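Local coordinates for replication protein (Sphinx1.76-related DNA, PDB 6H24) that probably initiates plasmid-type DNA replication as part of a longer Rep protein, of which this chain is the N-terminal WH1 domain, at residues I25-I30 against N54-E59; F79-K84 against A114-P119; D69-L74 against A107-I112. One frame throughout, in Å; residues are numbered along the deposited sequence.

Interaction 1. Residues I25-I30 against N54-E59; sequences ILLAII and NQFNVE
In Leu27 and Gln55, chi1 turns CG anti to the carbonyl carbon and beside the backbone N, which in Gln55 puts CB and CG against the leucine. The bend at chi2 (-79°) then turns the glutamine amide to Ile30. Leu27 CD2 is the central atom of the contact: it lies 3.7 Å from Gln55 CG and 3.8 Å from Gln55 CB, the two chains lying alongside each other and running opposite ways. The same methyl also reaches Phe56, but at the rim of the ring and near its plane, 3.9 Å from CE2. Phe56 therefore meets the leucine with an edge, the ring running past it without stacking.

One helical turn further on, Ile30 and Gln55 meet from opposing sides. Ile30 CD1, at the end of an extended chain (chi2 170°), is 3.9 Å from Gln55 OE1. Its other branch, CG2, stands 4.1 Å from Gln55 NE2, which places the amide beside both branches of the isoleucine. No hydrogen bond crosses between the segments, so the join rests on van der Waals packing, with Gln55 at the solvent side and Leu27 buried, where it also packs on Val47.

Asn57, with positive phi, is the first residue to leave helical geometry after helix 49-56, and helix 60-75 follows shortly afterwards. These two helices and the turn between them are consistent with the helix-turn-helix of a winged-helix (WH1) domain, and helix 19-34 packs on the first of them.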
ATOM      1  N   ILE A  25     -12.885  -8.213  -4.335  1.00 20.96           N
ATOM      2  CA  ILE A  25     -12.140  -7.697  -5.483  1.00 21.36           C
ATOM      3  C   ILE A  25     -13.020  -7.668  -6.727  1.00 22.00           C
ATOM      4  O   ILE A  25     -13.050  -6.668  -7.459  1.00 22.62           O
ATOM      5  CB  ILE A  25     -10.860  -8.526  -5.701  1.00 21.31           C
ATOM      6  CG1 ILE A  25      -9.861  -8.244  -4.579  1.00 22.22           C
ATOM      7  CG2 ILE A  25     -10.234  -8.227  -7.064  1.00 22.34           C
ATOM      8  CD1 ILE A  25      -8.682  -9.198  -4.565  1.00 22.42           C
ATOM      9  N   LEU A  26     -13.740  -8.764  -6.995  1.00 21.40           N
ATOM     10  CA  LEU A  26     -14.616  -8.807  -8.163  1.00 21.83           C
ATOM     11  C   LEU A  26     -15.657  -7.694  -8.098  1.00 22.61           C
ATOM     12  O   LEU A  26     -15.946  -7.040  -9.108  1.00 23.20           O
ATOM     13  CB  LEU A  26     -15.298 -10.177  -8.272  1.00 23.33           C
ATOM     14  N   LEU A  27     -16.237  -7.470  -6.917  1.00 22.21           N
ATOM     15  CA  LEU A  27     -17.262  -6.443  -6.785  1.00 22.34           C
ATOM     16  C   LEU A  27     -16.688  -5.053  -7.018  1.00 21.97           C
ATOM     17  O   LEU A  27     -17.349  -4.200  -7.618  1.00 22.86           O
ATOM     18  CB  LEU A  27     -17.905  -6.526  -5.400  1.00 23.93           C
ATOM     19  CG  LEU A  27     -18.768  -7.757  -5.131  1.00 26.15           C
ATOM     20  CD1 LEU A  27     -19.033  -7.850  -3.633  1.00 26.45           C
ATOM     21  CD2 LEU A  27     -20.067  -7.709  -5.915  1.00 30.86           C
ATOM     22  N   ALA A  28     -15.481  -4.783  -6.507  1.00 21.33           N
ATOM     23  CA  ALA A  28     -14.858  -3.487  -6.752  1.00 21.26           C
ATOM     24  C   ALA A  28     -14.700  -3.249  -8.248  1.00 22.14           C
ATOM     25  O   ALA A  28     -14.935  -2.137  -8.737  1.00 23.28           O
ATOM     26  CB  ALA A  28     -13.509  -3.398  -6.035  1.00 21.70           C
ATOM     27  N   ILE A  29     -14.291  -4.286  -8.981  1.00 20.17           N
ATOM     28  CA  ILE A  29     -14.129  -4.181 -10.433  1.00 21.14           C
ATOM     29  C   ILE A  29     -15.467  -3.898 -11.103  1.00 23.34           C
ATOM     30  O   ILE A  29     -15.581  -3.011 -11.957  1.00 23.37           O
ATOM     31  CB  ILE A  29     -13.493  -5.468 -10.993  1.00 21.75           C
ATOM     32  CG1 ILE A  29     -12.059  -5.628 -10.493  1.00 22.31           C
ATOM     33  CG2 ILE A  29     -13.541  -5.476 -12.518  1.00 22.95           C
ATOM     34  CD1 ILE A  29     -11.516  -7.026 -10.648  1.00 23.15           C
ATOM     35  N   ILE A  30     -16.493  -4.662 -10.736  1.00 24.48           N
ATOM     36  CA  ILE A  30     -17.811  -4.517 -11.349  1.00 24.80           C
ATOM     37  C   ILE A  30     -18.395  -3.139 -11.058  1.00 25.14           C
ATOM     38  O   ILE A  30     -18.882  -2.449 -11.961  1.00 26.74           O
ATOM     39  CB  ILE A  30     -18.743  -5.637 -10.852  1.00 27.10           C
ATOM     40  CG1 ILE A  30     -18.304  -6.977 -11.440  1.00 28.24           C
ATOM     41  CG2 ILE A  30     -20.199  -5.329 -11.203  1.00 29.57           C
ATOM     42  CD1 ILE A  30     -19.000  -8.166 -10.819  1.00 31.03           C
ATOM     43  N   ASN A  54     -26.749  -8.516  -4.296  1.00 32.57           N
ATOM     44  CA  ASN A  54     -27.333  -8.665  -5.626  1.00 35.72           C
ATOM     45  C   ASN A  54     -26.509  -9.589  -6.511  1.00 34.96           C
ATOM     46  O   ASN A  54     -27.069 -10.290  -7.365  1.00 36.59           O
ATOM     47  CB  ASN A  54     -27.472  -7.303  -6.312  1.00 41.25           C
ATOM     48  CG  ASN A  54     -28.593  -6.463  -5.735  1.00 51.54           C
ATOM     49  OD1 ASN A  54     -29.502  -6.978  -5.086  1.00 56.54           O
ATOM     50  ND2 ASN A  54     -28.537  -5.159  -5.980  1.00 55.30           N
ATOM     51  N   GLN A  55     -25.187  -9.598  -6.340  1.00 35.71           N
ATOM     52  CA  GLN A  55     -24.342 -10.381  -7.232  1.00 38.49           C
ATOM     53  C   GLN A  55     -24.246 -11.839  -6.797  1.00 36.17           C
ATOM     54  O   GLN A  55     -24.185 -12.733  -7.647  1.00 37.43           O
ATOM     55  CB  GLN A  55     -22.946  -9.761  -7.308  1.00 42.92           C
ATOM     56  CG  GLN A  55     -22.842  -8.559  -8.240  1.00 51.57           C
ATOM     57  CD  GLN A  55     -22.756  -8.956  -9.705  1.00 60.48           C
ATOM     58  OE1 GLN A  55     -22.274 -10.038 -10.040  1.00 61.57           O
ATOM     59  NE2 GLN A  55     -23.224  -8.077 -10.585  1.00 66.20           N
ATOM     60  N   PHE A  56     -24.239 -12.113  -5.489  1.00 35.43           N
ATOM     61  CA  PHE A  56     -23.931 -13.452  -5.005  1.00 36.19           C
ATOM     62  C   PHE A  56     -25.019 -14.076  -4.149  1.00 37.11           C
ATOM     63  O   PHE A  56     -24.857 -15.224  -3.715  1.00 40.84           O
ATOM     64  CB  PHE A  56     -22.596 -13.422  -4.256  1.00 36.87           C
ATOM     65  CG  PHE A  56     -21.439 -13.137  -5.158  1.00 38.34           C
ATOM     66  CD1 PHE A  56     -20.955 -14.121  -6.002  1.00 40.83           C
ATOM     67  CD2 PHE A  56     -20.895 -11.871  -5.235  1.00 37.37           C
ATOM     68  CE1 PHE A  56     -19.909 -13.863  -6.861  1.00 39.99           C
ATOM     69  CE2 PHE A  56     -19.850 -11.605  -6.095  1.00 35.83           C
ATOM     70  CZ  PHE A  56     -19.360 -12.603  -6.913  1.00 37.22           C
ATOM     71  N   ASN A  57     -26.133 -13.385  -3.927  1.00 53.37           N
ATOM     72  CA  ASN A  57     -27.241 -13.926  -3.145  1.00 53.48           C
ATOM     73  C   ASN A  57     -26.729 -14.554  -1.850  1.00 52.95           C
ATOM     74  O   ASN A  57     -26.898 -15.744  -1.581  1.00 53.03           O
ATOM     75  CB  ASN A  57     -28.040 -14.938  -3.974  1.00 58.20           C
ATOM     76  N   VAL A  58     -26.116 -13.709  -1.034  1.00 53.07           N
ATOM     77  CA  VAL A  58     -25.509 -14.125   0.216  1.00 51.18           C
ATOM     78  C   VAL A  58     -26.466 -13.714   1.325  1.00 50.17           C
ATOM     79  O   VAL A  58     -27.339 -12.863   1.139  1.00 50.03           O
ATOM     80  CB  VAL A  58     -24.109 -13.506   0.427  1.00 47.20           C
ATOM     81  N   GLU A  59     -26.319 -14.343   2.489  1.00 49.68           N
ATOM     82  CA  GLU A  59     -27.150 -13.990   3.635  1.00 48.95           C
ATOM     83  C   GLU A  59     -27.060 -12.492   3.875  1.00 45.51           C
ATOM     84  O   GLU A  59     -25.964 -11.939   4.011  1.00 42.46           O
ATOM     85  CB  GLU A  59     -26.698 -14.761   4.875  1.00 49.72           C
TER

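Interaction 2. Residues F79-K84 against A114-P119; sequences FSYQEK and APAVVP
Phe79 and Tyr81, two residues apart on strand 78-85, both reach toward the turn at 114-119. In each, chi1 (68° in Phe79, 61° in Tyr81) places CG between the backbone N and the carbonyl carbon, which swings the ring off the strand toward Ala116 and Val117. Phe79 lies obliquely to Val117: CG2 of the valine is 3.8 Å from Phe79 CE1 and 3.9 Å from Phe79 CZ, so it touches the far end of the ring. In Val117, chi1 of 174° sends CG1 anti to the backbone N and leaves CG2 beside that N, on the side of Phe79. Ala116 lies beyond the same end of the ring, its CB 4.3 Å from Phe79 CZ, and meets both aromatic side chains.

Tyr81 approaches Ala116 with its hydroxyl leading. Tyr81 OH lies 3.2 Å from Ala116 CB, a close approach between an oxygen and a methyl, while the ring is again oblique. Within the strand, the carboxylate carbon of Glu83 lies in the plane of the Tyr81 ring, at its edge. Gln99 of the second subunit packs on both Tyr81 and Ala116, bringing this patch to the dimer contact; Phe79 meets Trp96 edge-to-face.

The turn has its own bonding: Ala114 O accepts from Val117 N at 3.0 Å and from Val118 N at 3.3 Å, and Ala116 O accepts from Lys6 NZ. Phe79 meets Val117 and Ala116 with ring carbons, while Tyr81 reaches Ala116 mainly with its hydroxyl oxygen. With no hydrogen bond between the two segments, the chemistry implies a buried, mostly apolar join held by van der Waals packing.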
ATOM      1  N   PHE A  79       2.782 -10.225  -1.371  1.00 21.04           N
ATOM      2  CA  PHE A  79       3.392 -11.175  -2.300  1.00 21.65           C
ATOM      3  C   PHE A  79       4.710 -10.601  -2.809  1.00 22.52           C
ATOM      4  O   PHE A  79       4.939  -9.388  -2.774  1.00 22.25           O
ATOM      5  CB  PHE A  79       2.440 -11.524  -3.463  1.00 22.37           C
ATOM      6  CG  PHE A  79       2.172 -10.389  -4.415  1.00 23.37           C
ATOM      7  CD1 PHE A  79       1.291  -9.371  -4.084  1.00 23.87           C
ATOM      8  CD2 PHE A  79       2.754 -10.378  -5.670  1.00 25.74           C
ATOM      9  CE1 PHE A  79       1.035  -8.337  -4.973  1.00 24.32           C
ATOM     10  CE2 PHE A  79       2.500  -9.353  -6.563  1.00 26.03           C
ATOM     11  CZ  PHE A  79       1.637  -8.338  -6.219  1.00 24.98           C
ATOM     12  N   SER A  80       5.585 -11.496  -3.273  1.00 23.64           N
ATOM     13  CA  SER A  80       6.945 -11.138  -3.653  1.00 23.97           C
ATOM     14  C   SER A  80       7.266 -11.656  -5.049  1.00 23.18           C
ATOM     15  O   SER A  80       6.725 -12.672  -5.497  1.00 23.25           O
ATOM     16  CB  SER A  80       7.963 -11.695  -2.656  1.00 28.57           C
ATOM     17  OG  SER A  80       7.757 -11.141  -1.368  1.00 30.26           O
ATOM     18  N   TYR A  81       8.152 -10.934  -5.733  1.00 23.83           N
ATOM     19  CA  TYR A  81       8.563 -11.271  -7.094  1.00 24.47           C
ATOM     20  C   TYR A  81       9.783 -10.418  -7.423  1.00 24.38           C
ATOM     21  O   TYR A  81      10.155  -9.523  -6.662  1.00 24.35           O
ATOM     22  CB  TYR A  81       7.421 -11.035  -8.095  1.00 24.03           C
ATOM     23  CG  TYR A  81       6.964  -9.596  -8.142  1.00 24.40           C
ATOM     24  CD1 TYR A  81       6.058  -9.109  -7.213  1.00 24.18           C
ATOM     25  CD2 TYR A  81       7.446  -8.718  -9.113  1.00 24.17           C
ATOM     26  CE1 TYR A  81       5.645  -7.792  -7.235  1.00 23.93           C
ATOM     27  CE2 TYR A  81       7.034  -7.394  -9.141  1.00 24.26           C
ATOM     28  CZ  TYR A  81       6.136  -6.940  -8.192  1.00 24.02           C
ATOM     29  OH  TYR A  81       5.719  -5.632  -8.199  1.00 25.11           O
ATOM     30  N   GLN A  82      10.375 -10.663  -8.588  1.00 25.10           N
ATOM     31  CA  GLN A  82      11.551  -9.920  -9.009  1.00 25.86           C
ATOM     32  C   GLN A  82      11.229  -9.174 -10.302  1.00 25.71           C
ATOM     33  O   GLN A  82      10.396  -9.616 -11.099  1.00 27.48           O
ATOM     34  CB  GLN A  82      12.777 -10.819  -9.253  1.00 33.34           C
ATOM     35  CG  GLN A  82      13.391 -11.483  -8.032  1.00 43.32           C
ATOM     36  CD  GLN A  82      14.496 -12.452  -8.422  1.00 56.39           C
ATOM     37  OE1 GLN A  82      14.486 -13.621  -8.037  1.00 62.62           O
ATOM     38  NE2 GLN A  82      15.462 -11.963  -9.196  1.00 60.77           N
ATOM     39  N   GLU A  83      11.915  -8.044 -10.494  1.00 25.69           N
ATOM     40  CA  GLU A  83      11.806  -7.207 -11.682  1.00 28.98           C
ATOM     41  C   GLU A  83      13.187  -6.757 -12.141  1.00 28.85           C
ATOM     42  O   GLU A  83      14.119  -6.659 -11.339  1.00 28.56           O
ATOM     43  CB  GLU A  83      10.972  -5.938 -11.452  1.00 33.92           C
ATOM     44  CG  GLU A  83       9.486  -6.102 -11.545  1.00 37.36           C
ATOM     45  CD  GLU A  83       8.758  -4.771 -11.447  1.00 37.22           C
ATOM     46  OE1 GLU A  83       9.413  -3.731 -11.206  1.00 36.93           O
ATOM     47  OE2 GLU A  83       7.528  -4.761 -11.638  1.00 36.49           O
ATOM     48  N   LYS A  84      13.293  -6.458 -13.435  1.00 30.35           N
ATOM     49  CA  LYS A  84      14.492  -5.842 -13.989  1.00 32.77           C
ATOM     50  C   LYS A  84      14.535  -4.353 -13.650  1.00 33.56           C
ATOM     51  O   LYS A  84      13.494  -3.692 -13.546  1.00 31.82           O
ATOM     52  CB  LYS A  84      14.539  -6.032 -15.508  1.00 34.87           C
ATOM     53  N   ALA A 114      -2.874  -1.725  -4.740  1.00 17.68           N
ATOM     54  CA  ALA A 114      -1.469  -1.377  -4.817  1.00 17.32           C
ATOM     55  C   ALA A 114      -1.027  -1.283  -6.275  1.00 17.04           C
ATOM     56  O   ALA A 114      -1.586  -1.953  -7.149  1.00 18.43           O
ATOM     57  CB  ALA A 114      -0.627  -2.415  -4.088  1.00 17.80           C
ATOM     58  N   PRO A 115      -0.010  -0.469  -6.567  1.00 20.26           N
ATOM     59  CA  PRO A 115       0.328  -0.244  -7.988  1.00 19.84           C
ATOM     60  C   PRO A 115       0.798  -1.485  -8.727  1.00 19.94           C
ATOM     61  O   PRO A 115       0.581  -1.581  -9.939  1.00 21.00           O
ATOM     62  CB  PRO A 115       1.420   0.835  -7.936  1.00 20.57           C
ATOM     63  CG  PRO A 115       1.917   0.855  -6.513  1.00 20.59           C
ATOM     64  CD  PRO A 115       0.774   0.382  -5.652  1.00 20.80           C
ATOM     65  N   ALA A 116       1.408  -2.456  -8.053  1.00 19.81           N
ATOM     66  CA  ALA A 116       1.832  -3.663  -8.755  1.00 22.14           C
ATOM     67  C   ALA A 116       0.646  -4.493  -9.232  1.00 20.95           C
ATOM     68  O   ALA A 116       0.764  -5.232 -10.226  1.00 21.58           O
ATOM     69  CB  ALA A 116       2.713  -4.515  -7.843  1.00 23.77           C
ATOM     70  N   VAL A 117      -0.484  -4.394  -8.540  1.00 20.07           N
ATOM     71  CA  VAL A 117      -1.658  -5.198  -8.852  1.00 21.73           C
ATOM     72  C   VAL A 117      -2.509  -4.559  -9.945  1.00 20.89           C
ATOM     73  O   VAL A 117      -3.126  -5.273 -10.746  1.00 21.75           O
ATOM     74  CB  VAL A 117      -2.462  -5.413  -7.557  1.00 21.85           C
ATOM     75  CG1 VAL A 117      -3.776  -6.107  -7.846  1.00 23.12           C
ATOM     76  CG2 VAL A 117      -1.629  -6.220  -6.557  1.00 23.13           C
ATOM     77  N   VAL A 118      -2.526  -3.226 -10.002  1.00 20.94           N
ATOM     78  CA  VAL A 118      -3.397  -2.520 -10.942  1.00 21.98           C
ATOM     79  C   VAL A 118      -3.321  -3.089 -12.362  1.00 23.63           C
ATOM     80  O   VAL A 118      -4.378  -3.302 -12.975  1.00 23.75           O
ATOM     81  CB  VAL A 118      -3.109  -1.017 -10.893  1.00 22.08           C
ATOM     82  CG1 VAL A 118      -3.798  -0.306 -12.036  1.00 22.69           C
ATOM     83  CG2 VAL A 118      -3.543  -0.407  -9.561  1.00 20.78           C
ATOM     84  N   PRO A 119      -2.142  -3.329 -12.948  1.00 24.79           N
ATOM     85  CA  PRO A 119      -2.105  -3.806 -14.345  1.00 25.16           C
ATOM     86  C   PRO A 119      -2.597  -5.229 -14.517  1.00 26.07           C
ATOM     87  O   PRO A 119      -2.851  -5.643 -15.655  1.00 27.24           O
ATOM     88  CB  PRO A 119      -0.625  -3.699 -14.733  1.00 26.83           C
ATOM     89  CG  PRO A 119       0.125  -3.567 -13.455  1.00 27.91           C
ATOM     90  CD  PRO A 119      -0.799  -3.029 -12.414  1.00 26.30           C
TER

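Interaction 3. Residues D69-L74 against A107-I112; sequences DACKDL and ATVEII
Cys71 carries this contact, its sulfur set against Val109 and Ile111 of strand 108-113. Followed in order, the helical segment first meets the strand at this residue, where chi1 of -77° places SG beside the backbone N and anti to the carbonyl carbon. There SG sits 3.8 Å from Val109 CB and 3.9 Å from Val109 CG2, with Val109 CG1 a little further at 4.1 Å, so it meets the valine at its branch point. The second neighbour is Ile111, whose CG2 methyl is 4.0 Å from the same sulfur. Both are apolar contacts, and Leu24 adds packing on Cys71 from helix 19-34. One turn later Leu74 also points toward the strand, but its CD2 stays 5.0 Å from Ile111 CD1; it comes near that residue without close contact, and packs on Leu17, Trp96 and Val97.

Strand alternation explains the pairing: Val109 and Ile111 face the helix, whereas Glu110 points away and forms a salt bridge with Arg85 of the second subunit. At the start of the strand, Ala107 and Thr108 both face Met103, a G1 beta bulge. Helix 60-75 is thus packed against one face of the antiparallel sheet, as in winged-helix domains.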
ATOM      1  N   ASP A  69     -14.751  -7.517   7.207  1.00 27.94           N
ATOM      2  CA  ASP A  69     -13.710  -8.448   7.631  1.00 30.77           C
ATOM      3  C   ASP A  69     -12.808  -8.859   6.472  1.00 27.95           C
ATOM      4  O   ASP A  69     -11.607  -9.068   6.667  1.00 27.81           O
ATOM      5  CB  ASP A  69     -14.345  -9.678   8.283  1.00 38.10           C
ATOM      6  CG  ASP A  69     -14.933  -9.373   9.649  1.00 45.10           C
ATOM      7  OD1 ASP A  69     -15.890 -10.064  10.053  1.00 48.21           O
ATOM      8  OD2 ASP A  69     -14.460  -8.421  10.301  1.00 45.76           O
ATOM      9  N   ALA A  70     -13.367  -9.009   5.265  1.00 25.76           N
ATOM     10  CA  ALA A  70     -12.549  -9.361   4.105  1.00 26.75           C
ATOM     11  C   ALA A  70     -11.545  -8.261   3.777  1.00 26.59           C
ATOM     12  O   ALA A  70     -10.409  -8.547   3.375  1.00 26.24           O
ATOM     13  CB  ALA A  70     -13.442  -9.626   2.894  1.00 27.27           C
ATOM     14  N   CYS A  71     -11.947  -6.998   3.936  1.00 27.44           N
ATOM     15  CA  CYS A  71     -11.018  -5.888   3.731  1.00 27.17           C
ATOM     16  C   CYS A  71      -9.797  -6.027   4.629  1.00 26.54           C
ATOM     17  O   CYS A  71      -8.655  -5.894   4.174  1.00 25.79           O
ATOM     18  CB  CYS A  71     -11.725  -4.559   4.000  1.00 28.55           C
ATOM     19  SG  CYS A  71     -12.816  -4.023   2.656  1.00 29.94           S
ATOM     20  N   LYS A  72     -10.019  -6.292   5.916  1.00 25.92           N
ATOM     21  CA  LYS A  72      -8.902  -6.424   6.844  1.00 26.86           C
ATOM     22  C   LYS A  72      -8.008  -7.597   6.463  1.00 25.17           C
ATOM     23  O   LYS A  72      -6.777  -7.489   6.498  1.00 24.77           O
ATOM     24  CB  LYS A  72      -9.429  -6.590   8.268  1.00 30.19           C
ATOM     25  N   ASP A  73      -8.607  -8.732   6.109  1.00 24.06           N
ATOM     26  CA  ASP A  73      -7.816  -9.907   5.759  1.00 25.29           C
ATOM     27  C   ASP A  73      -6.983  -9.653   4.507  1.00 23.39           C
ATOM     28  O   ASP A  73      -5.808 -10.032   4.439  1.00 23.31           O
ATOM     29  CB  ASP A  73      -8.745 -11.109   5.562  1.00 26.85           C
ATOM     30  CG  ASP A  73      -9.380 -11.589   6.864  1.00 30.51           C
ATOM     31  OD1 ASP A  73      -9.031 -11.063   7.946  1.00 31.58           O
ATOM     32  OD2 ASP A  73     -10.241 -12.494   6.801  1.00 32.06           O
ATOM     33  N   LEU A  74      -7.574  -9.009   3.502  1.00 24.33           N
ATOM     34  CA  LEU A  74      -6.847  -8.711   2.271  1.00 22.92           C
ATOM     35  C   LEU A  74      -5.729  -7.707   2.519  1.00 21.59           C
ATOM     36  O   LEU A  74      -4.634  -7.822   1.953  1.00 21.19           O
ATOM     37  CB  LEU A  74      -7.827  -8.178   1.224  1.00 22.61           C
ATOM     38  CG  LEU A  74      -7.245  -7.821  -0.142  1.00 22.83           C
ATOM     39  CD1 LEU A  74      -6.579  -9.036  -0.736  1.00 23.10           C
ATOM     40  CD2 LEU A  74      -8.318  -7.288  -1.084  1.00 22.08           C
ATOM     41  N   ALA A 107     -23.250   0.729   4.948  1.00 28.69           N
ATOM     42  CA  ALA A 107     -22.895  -0.633   4.548  1.00 27.58           C
ATOM     43  C   ALA A 107     -22.072  -0.633   3.263  1.00 26.90           C
ATOM     44  O   ALA A 107     -22.371  -1.354   2.308  1.00 28.49           O
ATOM     45  CB  ALA A 107     -24.139  -1.503   4.378  1.00 29.01           C
ATOM     46  N   THR A 108     -21.018   0.179   3.258  1.00 25.36           N
ATOM     47  CA  THR A 108     -20.093   0.271   2.139  1.00 25.98           C
ATOM     48  C   THR A 108     -18.664   0.166   2.648  1.00 23.93           C
ATOM     49  O   THR A 108     -18.362   0.536   3.791  1.00 23.88           O
ATOM     50  CB  THR A 108     -20.264   1.587   1.368  1.00 30.05           C
ATOM     51  OG1 THR A 108     -19.964   2.692   2.226  1.00 32.54           O
ATOM     52  CG2 THR A 108     -21.685   1.731   0.876  1.00 31.79           C
ATOM     53  N   VAL A 109     -17.788  -0.351   1.792  1.00 22.06           N
ATOM     54  CA  VAL A 109     -16.356  -0.383   2.042  1.00 22.19           C
ATOM     55  C   VAL A 109     -15.649   0.285   0.862  1.00 21.81           C
ATOM     56  O   VAL A 109     -16.246   0.557  -0.182  1.00 22.92           O
ATOM     57  CB  VAL A 109     -15.829  -1.817   2.262  1.00 22.99           C
ATOM     58  CG1 VAL A 109     -16.512  -2.465   3.476  1.00 24.53           C
ATOM     59  CG2 VAL A 109     -16.032  -2.654   1.020  1.00 25.06           C
ATOM     60  N   GLU A 110     -14.364   0.572   1.053  1.00 23.42           N
ATOM     61  CA  GLU A 110     -13.544   1.250   0.060  1.00 26.16           C
ATOM     62  C   GLU A 110     -12.170   0.598   0.054  1.00 26.28           C
ATOM     63  O   GLU A 110     -11.626   0.297   1.116  1.00 29.12           O
ATOM     64  CB  GLU A 110     -13.366   2.735   0.379  1.00 29.81           C
ATOM     65  CG  GLU A 110     -14.490   3.642  -0.015  1.00 34.82           C
ATOM     66  CD  GLU A 110     -14.088   5.095   0.127  1.00 38.05           C
ATOM     67  OE1 GLU A 110     -12.901   5.357   0.432  1.00 38.87           O
ATOM     68  OE2 GLU A 110     -14.953   5.970  -0.046  1.00 40.50           O
ATOM     69  N   ILE A 111     -11.579   0.433  -1.127  1.00 22.47           N
ATOM     70  CA  ILE A 111     -10.227  -0.097  -1.224  1.00 21.59           C
ATOM     71  C   ILE A 111      -9.465   0.664  -2.300  1.00 19.74           C
ATOM     72  O   ILE A 111     -10.058   1.213  -3.232  1.00 20.59           O
ATOM     73  CB  ILE A 111     -10.184  -1.613  -1.530  1.00 23.43           C
ATOM     74  CG1 ILE A 111     -10.758  -1.938  -2.913  1.00 25.39           C
ATOM     75  CG2 ILE A 111     -10.940  -2.401  -0.459  1.00 24.90           C
ATOM     76  CD1 ILE A 111     -10.558  -3.392  -3.312  1.00 25.84           C
ATOM     77  N   ILE A 112      -8.148   0.713  -2.156  1.00 20.12           N
ATOM     78  CA  ILE A 112      -7.258   1.138  -3.228  1.00 19.61           C
ATOM     79  C   ILE A 112      -6.280   0.007  -3.514  1.00 19.00           C
ATOM     80  O   ILE A 112      -5.593  -0.462  -2.603  1.00 19.45           O
ATOM     81  CB  ILE A 112      -6.485   2.421  -2.891  1.00 20.42           C
ATOM     82  CG1 ILE A 112      -7.424   3.537  -2.426  1.00 22.55           C
ATOM     83  CG2 ILE A 112      -5.710   2.876  -4.131  1.00 20.46           C
ATOM     84  CD1 ILE A 112      -6.711   4.850  -2.107  1.00 24.61           C
TER

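How the interactions relate
Along the chain, interaction 1 closes before the other two open, while interactions 2 and 3 alternate their segments. Interaction 1 joins helix 19-34 to helix 49-56, and interaction 3 sets helix 60-75 on strand 108-113. Their centres are about 13 Å apart, and helix 19-34 bridges them: Ile25 CG1 lies 3.9 Å from Leu74 CD2 and Ala28 CB 4.0 Å from Ile111 CD1. Interaction 2 lies across the chain's centre, about 25 Å from interaction 1 and 20 Å from interaction 3 between centres. Segments of interactions 2 and 3 reach the second subunit, so the two-stranded sheet, strand 108-113 and the loop after it lie at the subunit contact.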